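Local coordinates for tail spike protein gp49 (Pseudomonas phage LKA1, PDB 4RU4) that probably cleaves the O-specific polysaccharide of Pseudomonas as a lyase, forming the trimeric tailspike with which the phage degrades the host cell envelope during entry, at residues Val534-Ile539 with Leu593-Gly598. Residues are numbered along the deposited sequence; the frame is centred on the assembly and turned at random.
Sequences VTFRYI and LNWQAG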
loop_
_atom_site.group_PDB
_atom_site.type_symbol
_atom_site.label_atom_id
_atom_site.label_comp_id
_atom_site.label_asym_id
_atom_site.label_seq_id
_atom_site.Cartn_x
_atom_site.Cartn_y
_atom_site.Cartn_z
ATOM N N VAL B 534 -16.871 41.635 0.259
ATOM C CA VAL B 534 -16.233 40.390 -0.143
ATOM C C VAL B 534 -17.274 39.286 0.006
ATOM O O VAL B 534 -18.000 39.265 0.989
ATOM C CB VAL B 534 -15.025 40.115 0.783
ATOM C CG1 VAL B 534 -14.650 38.663 0.794
ATOM C CG2 VAL B 534 -13.835 40.998 0.357
ATOM N N THR B 535 -17.384 38.399 -0.981
ATOM C CA THR B 535 -18.194 37.195 -0.830
ATOM C C THR B 535 -17.213 36.026 -0.858
ATOM O O THR B 535 -16.478 35.880 -1.820
ATOM C CB THR B 535 -19.199 37.041 -1.998
ATOM O OG1 THR B 535 -20.072 38.172 -2.048
ATOM C CG2 THR B 535 -20.029 35.768 -1.850
ATOM N N PHE B 536 -17.199 35.203 0.187
ATOM C CA PHE B 536 -16.222 34.119 0.279
ATOM C C PHE B 536 -16.440 33.079 -0.822
ATOM O O PHE B 536 -17.591 32.750 -1.170
ATOM C CB PHE B 536 -16.323 33.404 1.624
ATOM C CG PHE B 536 -16.184 34.311 2.833
ATOM C CD1 PHE B 536 -15.296 35.385 2.837
ATOM C CD2 PHE B 536 -16.960 34.083 3.968
ATOM C CE1 PHE B 536 -15.171 36.202 3.971
ATOM C CE2 PHE B 536 -16.848 34.895 5.084
ATOM C CZ PHE B 536 -15.955 35.960 5.088
ATOM N N ARG B 537 -15.333 32.531 -1.325
ATOM C CA ARG B 537 -15.391 31.470 -2.317
ATOM C C ARG B 537 -16.186 30.279 -1.792
ATOM O O ARG B 537 -16.892 29.633 -2.556
ATOM C CB ARG B 537 -13.988 31.015 -2.685
ATOM C CG ARG B 537 -13.938 29.948 -3.805
ATOM C CD ARG B 537 -12.471 29.441 -3.998
ATOM N NE ARG B 537 -12.423 28.338 -4.967
ATOM C CZ ARG B 537 -12.370 28.523 -6.280
ATOM N NH1 ARG B 537 -12.332 29.760 -6.779
ATOM N NH2 ARG B 537 -12.347 27.482 -7.094
ATOM N N TYR B 538 -16.031 29.974 -0.496
ATOM C CA TYR B 538 -16.800 28.921 0.165
ATOM C C TYR B 538 -17.645 29.515 1.295
ATOM O O TYR B 538 -17.231 30.453 1.965
ATOM C CB TYR B 538 -15.868 27.845 0.763
ATOM C CG TYR B 538 -14.795 27.394 -0.209
ATOM C CD1 TYR B 538 -15.105 27.155 -1.548
ATOM C CD2 TYR B 538 -13.479 27.237 0.195
ATOM C CE1 TYR B 538 -14.120 26.772 -2.458
ATOM C CE2 TYR B 538 -12.474 26.843 -0.716
ATOM C CZ TYR B 538 -12.812 26.621 -2.031
ATOM O OH TYR B 538 -11.851 26.244 -2.935
ATOM N N ILE B 539 -18.812 28.928 1.535
ATOM C CA ILE B 539 -19.632 29.337 2.658
ATOM C C ILE B 539 -19.250 28.529 3.912
ATOM O O ILE B 539 -19.245 27.298 3.889
ATOM C CB ILE B 539 -21.127 29.129 2.334
ATOM C CG1 ILE B 539 -21.523 29.971 1.114
ATOM C CG2 ILE B 539 -21.987 29.463 3.554
ATOM C CD1 ILE B 539 -22.759 29.481 0.418
ATOM N N LEU B 593 -6.525 46.432 1.194
ATOM C CA LEU B 593 -7.069 45.735 2.350
ATOM C C LEU B 593 -6.817 44.224 2.190
ATOM O O LEU B 593 -7.401 43.574 1.324
ATOM C CB LEU B 593 -8.566 46.055 2.547
ATOM C CG LEU B 593 -8.852 47.554 2.769
ATOM C CD1 LEU B 593 -10.311 47.781 3.234
ATOM C CD2 LEU B 593 -7.858 48.145 3.773
ATOM N N ASN B 594 -5.888 43.705 2.984
ATOM C CA ASN B 594 -5.505 42.289 2.962
ATOM C C ASN B 594 -6.386 41.542 3.963
ATOM O O ASN B 594 -6.285 41.762 5.181
ATOM C CB ASN B 594 -4.049 42.124 3.420
ATOM C CG ASN B 594 -3.026 42.655 2.417
ATOM O OD1 ASN B 594 -2.094 41.943 2.058
ATOM N ND2 ASN B 594 -3.192 43.914 1.970
ATOM N N TRP B 595 -7.265 40.680 3.472
ATOM C CA TRP B 595 -8.253 40.055 4.358
ATOM C C TRP B 595 -8.078 38.561 4.306
ATOM O O TRP B 595 -7.573 38.007 3.306
ATOM C CB TRP B 595 -9.688 40.431 3.920
ATOM C CG TRP B 595 -10.065 39.761 2.610
ATOM C CD1 TRP B 595 -9.834 40.250 1.358
ATOM C CD2 TRP B 595 -10.701 38.484 2.433
ATOM N NE1 TRP B 595 -10.286 39.363 0.403
ATOM C CE2 TRP B 595 -10.817 38.266 1.034
ATOM C CE3 TRP B 595 -11.162 37.495 3.316
ATOM C CZ2 TRP B 595 -11.402 37.112 0.493
ATOM C CZ3 TRP B 595 -11.739 36.340 2.787
ATOM C CH2 TRP B 595 -11.851 36.160 1.373
ATOM N N GLN B 596 -8.477 37.890 5.381
ATOM C CA GLN B 596 -8.534 36.438 5.346
ATOM C C GLN B 596 -9.507 35.910 6.392
ATOM O O GLN B 596 -9.860 36.608 7.343
ATOM C CB GLN B 596 -7.144 35.822 5.519
ATOM C CG GLN B 596 -6.524 36.004 6.913
ATOM C CD GLN B 596 -5.051 35.719 6.862
ATOM O OE1 GLN B 596 -4.291 36.473 6.262
ATOM N NE2 GLN B 596 -4.648 34.582 7.409
ATOM N N ALA B 597 -9.948 34.675 6.197
ATOM C CA ALA B 597 -11.033 34.113 6.991
ATOM C C ALA B 597 -10.751 32.623 7.165
ATOM O O ALA B 597 -10.258 31.970 6.231
ATOM C CB ALA B 597 -12.399 34.318 6.249
ATOM N N GLY B 598 -11.079 32.071 8.333
ATOM C CA GLY B 598 -10.932 30.644 8.543
ATOM C C GLY B 598 -11.531 30.277 9.888
ATOM O O GLY B 598 -11.984 31.169 10.610
#
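In the hydrophobic core of the C-terminal Ig-like beta-sandwich domain, V534, near the end of strand 529-535, and F536, just past that end, meet W595 and A597 of strand 590-600. No hydrogen bond joins the two segments, and the nearest CA pairs lie 8.5 Å (F536 to A597) and 9.2 Å (V534 to W595) apart, evidence of packing between layers rather than strand pairing. W595 contributes the largest share of the buried surface: its CG sits between backbone N and carbonyl carbon (chi1 70°), and its indole extends from strand 590-600 to V534. There V534 CG1 lies over the indole face, 3.8 Å from the six-membered-ring centroid and 18° off the normal, a CH-pi contact; CG2 reaches the pyrrole side, 3.9 Å from W595 NE1. F536 approaches the W595 ring obliquely, CE1 3.6 Å from W595 CZ3. The F536 ring and the six-membered ring of W595 are near parallel (26°) but slid apart, centroids 5.7 Å, so they barely overlap. A597 CB covers one face of the phenyl, 4.1 Å from F536 CE1. Around them, L575 of strand 572-578 touches V534 and W595, V519 of strand 510-522 touches W595, and P544 packs on F536 and A597; Q596 points away from 534-539, its OE1 hydrogen-bonded to Q547 NE2 of the second subunit.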